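Local coordinates for protein peptidase M3B, oligoendopeptidase F (Enterococcus faecium, PDB 2QR4) that probably hydrolyses peptide bonds in oligopeptides, as a zinc-dependent oligoendopeptidase of the M3 family, at residues A[247-252]-A[444-449]; A[253-258]-A[554-559]; A[437-442]-A[504-509]. One frame throughout, in Å; residues are numbered along the deposited sequence.

Contact 1: residues A[247-252]-A[444-449]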
loop_
_atom_site.group_PDB
_atom_site.type_symbol
_atom_site.label_atom_id
_atom_site.label_comp_id
_atom_site.label_asym_id
_atom_site.label_seq_id
_atom_site.Cartn_x
_atom_site.Cartn_y
_atom_site.Cartn_z
ATOM N N SER A 247 26.702 7.294 -13.605
ATOM C CA SER A 247 27.161 7.198 -14.974
ATOM C C SER A 247 27.128 5.770 -15.535
ATOM O O SER A 247 27.007 5.608 -16.736
ATOM C CB SER A 247 28.575 7.734 -15.083
ATOM O OG SER A 247 29.455 6.874 -14.392
ATOM N N VAL A 248 27.259 4.728 -14.708
ATOM C CA VAL A 248 27.150 3.400 -15.294
ATOM C C VAL A 248 25.738 3.185 -15.837
ATOM O O VAL A 248 25.561 2.593 -16.899
ATOM C CB VAL A 248 27.624 2.208 -14.385
ATOM C CG1 VAL A 248 28.681 2.639 -13.372
ATOM C CG2 VAL A 248 26.472 1.544 -13.719
ATOM N N TYR A 249 24.745 3.718 -15.140
ATOM C CA TYR A 249 23.348 3.583 -15.556
ATOM C C TYR A 249 23.069 4.391 -16.842
ATOM O O TYR A 249 22.428 3.882 -17.767
ATOM C CB TYR A 249 22.442 4.050 -14.417
ATOM C CG TYR A 249 21.043 3.468 -14.347
ATOM C CD1 TYR A 249 20.060 3.792 -15.296
ATOM C CD2 TYR A 249 20.683 2.637 -13.288
ATOM C CE1 TYR A 249 18.752 3.275 -15.184
ATOM C CE2 TYR A 249 19.392 2.113 -13.175
ATOM C CZ TYR A 249 18.435 2.432 -14.107
ATOM O OH TYR A 249 17.174 1.895 -13.943
ATOM N N ASP A 250 23.543 5.640 -16.904
ATOM C CA ASP A 250 23.364 6.475 -18.119
ATOM C C ASP A 250 24.019 5.840 -19.332
ATOM O O ASP A 250 23.400 5.708 -20.378
ATOM C CB ASP A 250 23.937 7.887 -17.945
ATOM C CG ASP A 250 23.183 8.712 -16.908
ATOM O OD1 ASP A 250 21.984 8.459 -16.681
ATOM O OD2 ASP A 250 23.803 9.625 -16.319
ATOM N N THR A 251 25.273 5.430 -19.177
ATOM C CA THR A 251 26.002 4.749 -20.237
ATOM C C THR A 251 25.247 3.537 -20.775
ATOM O O THR A 251 25.140 3.359 -21.986
ATOM C CB THR A 251 27.364 4.289 -19.749
ATOM O OG1 THR A 251 28.148 5.430 -19.412
ATOM C CG2 THR A 251 28.070 3.505 -20.819
ATOM N N LEU A 252 24.723 2.713 -19.873
ATOM C CA LEU A 252 23.945 1.538 -20.278
ATOM C C LEU A 252 22.741 1.947 -21.116
ATOM O O LEU A 252 22.563 1.468 -22.237
ATOM C CB LEU A 252 23.482 0.724 -19.062
ATOM C CG LEU A 252 22.474 -0.383 -19.377
ATOM C CD1 LEU A 252 23.144 -1.605 -20.064
ATOM C CD2 LEU A 252 21.772 -0.794 -18.100
ATOM N N GLU A 444 15.143 1.508 -17.964
ATOM C CA GLU A 444 14.780 2.815 -18.496
ATOM C C GLU A 444 13.401 3.235 -17.987
ATOM O O GLU A 444 13.207 4.388 -17.597
ATOM C CB GLU A 444 14.830 2.823 -20.032
ATOM C CG GLU A 444 14.682 4.234 -20.654
ATOM C CD GLU A 444 14.935 4.271 -22.173
ATOM O OE1 GLU A 444 15.423 3.280 -22.759
ATOM O OE2 GLU A 444 14.653 5.311 -22.791
ATOM N N PHE A 445 12.452 2.297 -17.968
ATOM C CA PHE A 445 11.118 2.598 -17.466
ATOM C C PHE A 445 11.158 2.859 -15.967
ATOM O O PHE A 445 10.518 3.786 -15.468
ATOM C CB PHE A 445 10.130 1.483 -17.791
ATOM C CG PHE A 445 8.691 1.903 -17.681
ATOM C CD1 PHE A 445 8.166 2.850 -18.547
ATOM C CD2 PHE A 445 7.862 1.359 -16.700
ATOM C CE1 PHE A 445 6.841 3.251 -18.441
ATOM C CE2 PHE A 445 6.534 1.746 -16.590
ATOM C CZ PHE A 445 6.021 2.693 -17.460
ATOM N N GLU A 446 11.921 2.059 -15.239
ATOM C CA GLU A 446 12.019 2.282 -13.798
ATOM C C GLU A 446 12.478 3.697 -13.501
ATOM O O GLU A 446 11.888 4.389 -12.673
ATOM C CB GLU A 446 12.937 1.271 -13.123
ATOM C CG GLU A 446 13.086 1.489 -11.628
ATOM C CD GLU A 446 13.745 0.302 -10.909
ATOM O OE1 GLU A 446 14.453 -0.492 -11.566
ATOM O OE2 GLU A 446 13.557 0.168 -9.677
ATOM N N HIS A 447 13.515 4.144 -14.200
ATOM C CA HIS A 447 14.036 5.476 -13.951
ATOM C C HIS A 447 13.019 6.531 -14.364
ATOM O O HIS A 447 12.823 7.522 -13.658
ATOM C CB HIS A 447 15.372 5.701 -14.656
ATOM C CG HIS A 447 16.103 6.910 -14.168
ATOM N ND1 HIS A 447 16.666 7.836 -15.019
ATOM C CD2 HIS A 447 16.346 7.355 -12.912
ATOM C CE1 HIS A 447 17.239 8.792 -14.311
ATOM N NE2 HIS A 447 17.060 8.524 -13.030
ATOM N N PHE A 448 12.375 6.309 -15.509
ATOM C CA PHE A 448 11.331 7.212 -16.017
ATOM C C PHE A 448 10.219 7.419 -14.977
ATOM O O PHE A 448 9.783 8.540 -14.750
ATOM C CB PHE A 448 10.777 6.673 -17.340
ATOM C CG PHE A 448 9.509 7.341 -17.808
ATOM C CD1 PHE A 448 9.557 8.490 -18.583
ATOM C CD2 PHE A 448 8.266 6.797 -17.500
ATOM C CE1 PHE A 448 8.388 9.093 -19.042
ATOM C CE2 PHE A 448 7.084 7.405 -17.943
ATOM C CZ PHE A 448 7.150 8.550 -18.724
HETATM N N MSE A 449 9.791 6.345 -14.320
HETATM C CA MSE A 449 8.763 6.459 -13.286
HETATM C C MSE A 449 9.207 7.304 -12.093
HETATM O O MSE A 449 8.425 8.101 -11.587
HETATM C CB MSE A 449 8.325 5.076 -12.784
HETATM C CG MSE A 449 7.383 4.352 -13.721
HETATM SE SE MSE A 449 6.728 2.674 -12.926
HETATM C CE MSE A 449 8.429 1.690 -12.789
HETATM O O HOH W 1 17.226 -0.480 -12.730
#

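Contact 2: residues A[253-258]-A[554-559]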
loop_
_atom_site.group_PDB
_atom_site.type_symbol
_atom_site.label_atom_id
_atom_site.label_comp_id
_atom_site.label_asym_id
_atom_site.label_seq_id
_atom_site.Cartn_x
_atom_site.Cartn_y
_atom_site.Cartn_z
ATOM N N VAL A 253 21.925 2.845 -20.581
ATOM C CA VAL A 253 20.717 3.274 -21.286
ATOM C C VAL A 253 21.033 3.948 -22.639
ATOM O O VAL A 253 20.355 3.694 -23.637
ATOM C CB VAL A 253 19.830 4.166 -20.377
ATOM C CG1 VAL A 253 18.692 4.802 -21.158
ATOM C CG2 VAL A 253 19.282 3.337 -19.227
ATOM N N ASP A 254 22.079 4.774 -22.674
ATOM C CA ASP A 254 22.482 5.473 -23.903
ATOM C C ASP A 254 23.040 4.562 -24.980
ATOM O O ASP A 254 22.700 4.713 -26.154
ATOM C CB ASP A 254 23.496 6.584 -23.611
ATOM C CG ASP A 254 22.882 7.730 -22.826
ATOM O OD1 ASP A 254 21.639 7.755 -22.693
ATOM O OD2 ASP A 254 23.632 8.602 -22.334
ATOM N N VAL A 255 23.922 3.641 -24.601
ATOM C CA VAL A 255 24.499 2.728 -25.589
ATOM C C VAL A 255 23.431 1.783 -26.150
ATOM O O VAL A 255 23.373 1.538 -27.352
ATOM C CB VAL A 255 25.685 1.938 -25.006
ATOM C CG1 VAL A 255 26.156 0.887 -25.991
ATOM C CG2 VAL A 255 26.839 2.897 -24.630
ATOM N N VAL A 256 22.557 1.284 -25.283
ATOM C CA VAL A 256 21.474 0.429 -25.733
ATOM C C VAL A 256 20.529 1.178 -26.671
ATOM O O VAL A 256 20.168 0.667 -27.724
ATOM C CB VAL A 256 20.708 -0.217 -24.558
ATOM C CG1 VAL A 256 19.451 -0.888 -25.063
ATOM C CG2 VAL A 256 21.602 -1.245 -23.837
ATOM N N ASN A 257 20.150 2.398 -26.308
ATOM C CA ASN A 257 19.326 3.224 -27.199
ATOM C C ASN A 257 19.950 3.488 -28.563
ATOM O O ASN A 257 19.262 3.476 -29.583
ATOM C CB ASN A 257 18.926 4.536 -26.533
ATOM C CG ASN A 257 17.643 4.404 -25.747
ATOM O OD1 ASN A 257 16.554 4.617 -26.277
ATOM N ND2 ASN A 257 17.759 3.983 -24.499
ATOM N N LYS A 258 21.257 3.698 -28.578
ATOM C CA LYS A 258 21.964 3.973 -29.812
ATOM C C LYS A 258 22.049 2.707 -30.685
ATOM O O LYS A 258 22.231 2.806 -31.897
ATOM C CB LYS A 258 23.346 4.565 -29.497
ATOM C CG LYS A 258 24.311 4.671 -30.671
ATOM C CD LYS A 258 25.681 5.197 -30.200
ATOM C CE LYS A 258 26.851 4.700 -31.066
ATOM N NZ LYS A 258 27.000 5.483 -32.326
ATOM N N THR A 554 32.057 2.671 -16.351
ATOM C CA THR A 554 31.654 4.064 -16.480
ATOM C C THR A 554 31.704 4.473 -17.945
ATOM O O THR A 554 31.123 5.492 -18.332
ATOM C CB THR A 554 32.586 5.004 -15.692
ATOM O OG1 THR A 554 33.923 4.846 -16.164
ATOM C CG2 THR A 554 32.559 4.694 -14.205
ATOM N N GLN A 555 32.394 3.672 -18.756
ATOM C CA GLN A 555 32.600 3.987 -20.172
ATOM C C GLN A 555 31.802 3.059 -21.084
ATOM O O GLN A 555 31.412 1.973 -20.683
ATOM C CB GLN A 555 34.086 3.936 -20.535
ATOM C CG GLN A 555 34.969 4.957 -19.809
ATOM C CD GLN A 555 34.544 6.392 -20.059
ATOM O OE1 GLN A 555 34.575 7.221 -19.155
ATOM N NE2 GLN A 555 34.136 6.689 -21.286
ATOM N N ALA A 556 31.584 3.494 -22.318
ATOM C CA ALA A 556 30.699 2.811 -23.261
ATOM C C ALA A 556 31.324 1.582 -23.936
ATOM O O ALA A 556 30.617 0.680 -24.386
ATOM C CB ALA A 556 30.242 3.804 -24.325
ATOM N N ALA A 557 32.649 1.555 -24.009
ATOM C CA ALA A 557 33.353 0.580 -24.828
ATOM C C ALA A 557 32.932 -0.859 -24.545
ATOM O O ALA A 557 32.730 -1.640 -25.465
ATOM C CB ALA A 557 34.862 0.737 -24.655
ATOM N N TYR A 558 32.794 -1.214 -23.277
ATOM C CA TYR A 558 32.515 -2.603 -22.941
ATOM C C TYR A 558 31.131 -3.020 -23.415
ATOM O O TYR A 558 30.906 -4.197 -23.694
ATOM C CB TYR A 558 32.695 -2.887 -21.439
ATOM C CG TYR A 558 31.516 -2.494 -20.551
ATOM C CD1 TYR A 558 31.137 -1.160 -20.399
ATOM C CD2 TYR A 558 30.813 -3.455 -19.831
ATOM C CE1 TYR A 558 30.090 -0.805 -19.572
ATOM C CE2 TYR A 558 29.772 -3.102 -18.991
ATOM C CZ TYR A 558 29.404 -1.783 -18.875
ATOM O OH TYR A 558 28.335 -1.441 -18.065
ATOM N N ILE A 559 30.206 -2.069 -23.521
ATOM C CA ILE A 559 28.890 -2.426 -24.035
ATOM C C ILE A 559 28.953 -2.420 -25.543
ATOM O O ILE A 559 28.380 -3.289 -26.209
ATOM C CB ILE A 559 27.774 -1.497 -23.526
ATOM C CG1 ILE A 559 27.701 -1.557 -21.996
ATOM C CG2 ILE A 559 26.449 -1.925 -24.096
ATOM C CD1 ILE A 559 26.879 -0.455 -21.382
#

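Contact 3: residues A[437-442]-A[504-509]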
loop_
_atom_site.group_PDB
_atom_site.type_symbol
_atom_site.label_atom_id
_atom_site.label_comp_id
_atom_site.label_asym_id
_atom_site.label_seq_id
_atom_site.Cartn_x
_atom_site.Cartn_y
_atom_site.Cartn_z
ATOM N N PHE A 437 18.743 -5.997 -23.804
ATOM C CA PHE A 437 17.700 -5.131 -24.335
ATOM C C PHE A 437 16.475 -5.055 -23.419
ATOM O O PHE A 437 16.031 -3.962 -23.047
ATOM C CB PHE A 437 17.312 -5.526 -25.778
ATOM C CG PHE A 437 18.325 -5.100 -26.803
ATOM C CD1 PHE A 437 18.505 -3.751 -27.100
ATOM C CD2 PHE A 437 19.129 -6.041 -27.446
ATOM C CE1 PHE A 437 19.477 -3.340 -28.033
ATOM C CE2 PHE A 437 20.088 -5.643 -28.393
ATOM C CZ PHE A 437 20.258 -4.286 -28.680
ATOM N N ARG A 438 15.940 -6.209 -23.049
ATOM C CA ARG A 438 14.721 -6.257 -22.241
ATOM C C ARG A 438 14.944 -5.714 -20.809
ATOM O O ARG A 438 14.182 -4.875 -20.323
ATOM C CB ARG A 438 14.166 -7.679 -22.255
ATOM C CG ARG A 438 12.879 -7.917 -21.481
ATOM C CD ARG A 438 12.194 -9.189 -22.014
ATOM N NE ARG A 438 11.174 -9.731 -21.112
ATOM C CZ ARG A 438 9.942 -9.231 -20.974
ATOM N NH1 ARG A 438 9.102 -9.797 -20.127
ATOM N NH2 ARG A 438 9.544 -8.155 -21.662
ATOM N N GLN A 439 16.010 -6.149 -20.150
ATOM C CA GLN A 439 16.286 -5.652 -18.811
ATOM C C GLN A 439 16.598 -4.166 -18.842
ATOM O O GLN A 439 16.187 -3.408 -17.955
ATOM C CB GLN A 439 17.404 -6.439 -18.149
ATOM C CG GLN A 439 17.102 -7.950 -18.038
ATOM C CD GLN A 439 15.703 -8.245 -17.473
ATOM O OE1 GLN A 439 14.980 -9.079 -18.006
ATOM N NE2 GLN A 439 15.337 -7.578 -16.384
ATOM N N THR A 440 17.286 -3.726 -19.885
ATOM C CA THR A 440 17.560 -2.304 -19.998
ATOM C C THR A 440 16.288 -1.494 -20.274
ATOM O O THR A 440 16.135 -0.394 -19.753
ATOM C CB THR A 440 18.627 -2.034 -21.032
ATOM O OG1 THR A 440 19.833 -2.659 -20.589
ATOM C CG2 THR A 440 18.858 -0.531 -21.188
ATOM N N GLN A 441 15.382 -2.051 -21.080
ATOM C CA GLN A 441 14.064 -1.465 -21.289
ATOM C C GLN A 441 13.409 -1.211 -19.923
ATOM O O GLN A 441 12.917 -0.109 -19.649
ATOM C CB GLN A 441 13.181 -2.404 -22.123
ATOM C CG GLN A 441 11.819 -1.794 -22.572
ATOM C CD GLN A 441 10.929 -2.806 -23.297
ATOM O OE1 GLN A 441 11.383 -3.874 -23.704
ATOM N NE2 GLN A 441 9.654 -2.483 -23.435
ATOM N N PHE A 442 13.426 -2.243 -19.078
ATOM C CA PHE A 442 12.871 -2.172 -17.739
ATOM C C PHE A 442 13.605 -1.103 -16.940
ATOM O O PHE A 442 12.973 -0.321 -16.235
ATOM C CB PHE A 442 12.961 -3.535 -17.017
ATOM C CG PHE A 442 12.073 -4.619 -17.610
ATOM C CD1 PHE A 442 11.028 -4.302 -18.463
ATOM C CD2 PHE A 442 12.260 -5.953 -17.263
ATOM C CE1 PHE A 442 10.210 -5.294 -18.995
ATOM C CE2 PHE A 442 11.443 -6.955 -17.783
ATOM C CZ PHE A 442 10.410 -6.623 -18.657
ATOM N N GLN A 504 21.337 -4.118 -13.444
ATOM C CA GLN A 504 22.536 -4.898 -13.181
ATOM C C GLN A 504 22.624 -6.161 -14.029
ATOM O O GLN A 504 23.719 -6.672 -14.261
ATOM C CB GLN A 504 22.677 -5.196 -11.690
ATOM C CG GLN A 504 23.159 -3.968 -10.933
ATOM C CD GLN A 504 23.040 -4.092 -9.432
ATOM O OE1 GLN A 504 21.936 -4.104 -8.880
ATOM N NE2 GLN A 504 24.184 -4.162 -8.758
ATOM N N TYR A 505 21.486 -6.656 -14.508
ATOM C CA TYR A 505 21.521 -7.806 -15.400
ATOM C C TYR A 505 22.281 -7.447 -16.675
ATOM O O TYR A 505 23.062 -8.232 -17.166
ATOM C CB TYR A 505 20.116 -8.286 -15.769
ATOM C CG TYR A 505 19.338 -8.926 -14.645
ATOM C CD1 TYR A 505 19.787 -10.072 -14.012
ATOM C CD2 TYR A 505 18.128 -8.398 -14.245
ATOM C CE1 TYR A 505 19.049 -10.657 -12.985
ATOM C CE2 TYR A 505 17.394 -8.971 -13.240
ATOM C CZ TYR A 505 17.841 -10.085 -12.614
ATOM O OH TYR A 505 17.061 -10.594 -11.602
ATOM N N SER A 506 22.042 -6.250 -17.193
ATOM C CA SER A 506 22.602 -5.832 -18.473
ATOM C C SER A 506 24.061 -5.393 -18.392
ATOM O O SER A 506 24.829 -5.602 -19.334
ATOM C CB SER A 506 21.761 -4.701 -19.057
ATOM O OG SER A 506 20.393 -5.030 -18.977
ATOM N N THR A 507 24.442 -4.757 -17.288
ATOM C CA THR A 507 25.827 -4.313 -17.124
ATOM C C THR A 507 26.692 -5.528 -16.866
ATOM O O THR A 507 27.817 -5.629 -17.373
ATOM C CB THR A 507 26.004 -3.292 -15.970
ATOM O OG1 THR A 507 25.557 -3.866 -14.740
ATOM C CG2 THR A 507 25.196 -2.043 -16.236
ATOM N N GLY A 508 26.139 -6.461 -16.095
ATOM C CA GLY A 508 26.822 -7.704 -15.762
ATOM C C GLY A 508 27.059 -8.570 -16.977
ATOM O O GLY A 508 28.152 -9.105 -17.160
ATOM N N PHE A 509 26.033 -8.703 -17.810
ATOM C CA PHE A 509 26.132 -9.475 -19.043
ATOM C C PHE A 509 27.203 -8.891 -19.959
ATOM O O PHE A 509 28.029 -9.618 -20.516
ATOM C CB PHE A 509 24.785 -9.467 -19.762
ATOM C CG PHE A 509 24.787 -10.204 -21.074
ATOM C CD1 PHE A 509 24.266 -11.487 -21.165
ATOM C CD2 PHE A 509 25.297 -9.609 -22.220
ATOM C CE1 PHE A 509 24.256 -12.171 -22.375
ATOM C CE2 PHE A 509 25.294 -10.286 -23.432
ATOM C CZ PHE A 509 24.767 -11.564 -23.513
#

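Contact 1: residues A[247-252]-A[444-449]
The phenol oxygen of Tyr249 has two partners: it gives its proton to the backbone oxygen of Ala443, next to segment 444-449, and accepts one from a water whose oxygen lies 2.7 Å from Tyr249 OH. The same water donates to Glu446 OE1 at 3.0 Å, so one molecule joins the phenol to the carboxylate. At 4.3 Å, Tyr249 OH and Glu446 OE1 are too far apart to bond directly, and the water spans the gap. The other carboxylate oxygen, Glu446 OE2, accepts from the backbone nitrogen of Tyr500, and with both oxygens engaged the carboxylate is probably well fixed in rotation.

The nearest CA atoms, those of Tyr249 and Glu444, are 9.1 Å apart, and a long side chain bridges this separation. Tyr249 swings its ring away from its own backbone nitrogen (chi1 -154°) and lays it across the gap toward helix 418-454. There Tyr249 CE1 comes within 4.2 Å of His447 CB, a loose apolar touch made obliquely to the tyrosine ring. The two rings are likewise tilted, their centroids 5.8 Å apart and their planes at 51°, which is neither a stack nor an edge-to-face pair. The two segments together bury 134 Å², about half of it on Tyr249.

Neighbouring helices also pack on this tyrosine: Arg235 and Leu239 of helix 234-240 touch it, and the ring of Phe503, from helix 503-520, meets it at a tilt. The arrangement is a water-bridged contact between two helices, 246-258 and 418-454, within the largely helical fold of the M3 metallopeptidases.

Contact 2: residues A[253-258]-A[554-559]
This is a small, buried, wholly apolar contact in which the last two turns of helix 246-258 meet the turn leading into helix 557-579 and its first residues, inside the largely helical fold of the M3 peptidase family. The evidence is in three side chains. The backbones come closest at Val255 CA and Ala556 CA, 6.6 Å apart. Val255 directs its CB at the other segment and divides its two methyls between separate partners. Val255 CG2 lies 3.5 Å from Ala556 CB, while Val255 CG1 packs at 3.4 Å against Ile559 CG2. The split follows from the valine torsion (chi1 173°), which sets CG1 opposite the backbone nitrogen and CG2 beside it.

Ala556 and Ile559 can both face the same valine because they are three residues apart on a turn closed by Ile559 N bonding to Ala556 O at 2.9 Å. The isoleucine uses its short branch for the valine. Its longer branch turns back to its own neighbour, with Ile559 CG1 standing 3.5 Å above the ring plane of Tyr558, toward the rim. The 164 Å² buried in total comes mostly from Val255 and Ile559. Ile559 also touches Leu252, one turn earlier on helix 246-258, and Ser510 of helix 503-520.

On the other side of helix 246-258, Asn257 ties its side chain to Glu444 and Lys474 and also back to its own helix: Asn257 ND2 donates to Val253 O at 2.8 Å, nearly straight at 171°, and this carbonyl oxygen receives Asn257 N from the opposite face of its plane.

Contact 3: residues A[437-442]-A[504-509]
Two helices of the M3 family region, 418-454 and 503-520, cross here in a broadly antiparallel sense, their local axes 140° apart in direction and 8.3 Å apart at closest approach. So near an approach is matched by a small residue at the interface: the nearest CA atoms are those of Gln439 and Ser506. The serine points its hydroxyl into the facing helix, where Ser506 OG lies 3.4 Å from Gln439 CB and 2.9 Å from Thr440 OG1. Thr440 OG1 bonds to Val436 O, one turn back on its own helix, while Ser506 OG reaches across to that helix, bonding to Thr435 O and also to Val436 O, so the latter is shared by both hydroxyls.

The crossing lies in the largely helical fold of the M3 peptidases. Helix 503-520 also touches helix 394-414, which by analogy with the family probably carries a glutamate ligand of the catalytic zinc.

Beside the serine, Gln439 meets Tyr505 at an oblique angle. Gln439 CG is 3.8 Å from Tyr505 CB. The bend at chi2 (-48°) then carries the amide end alongside the tyrosine, with Gln439 CD 4.0 Å from Tyr505 CD2. The amide stands almost upright to the aromatic plane, at 80°, and therefore does not lie flat on the ring.

In the fold
The three contacts form a tight cluster, with centres 10 to 11 Å apart. Contacts 1 and 2 share helix 246-258, used first by its early and then by its late turns, while contacts 1 and 3 share helix 418-454. Along the chain contact 1 interlaces with each of the others, whereas contact 3 is nested inside the loop closed by contact 2. Leu252 links contacts 1 and 3: its CD1 lies 3.5 Å from Ser506 CB. Val256 of contact 2 packs against Phe437 and Thr440 of contact 3. Helices distant in sequence, up to 557-579, are thereby drawn together around helix 246-258 within the M3 peptidase fold.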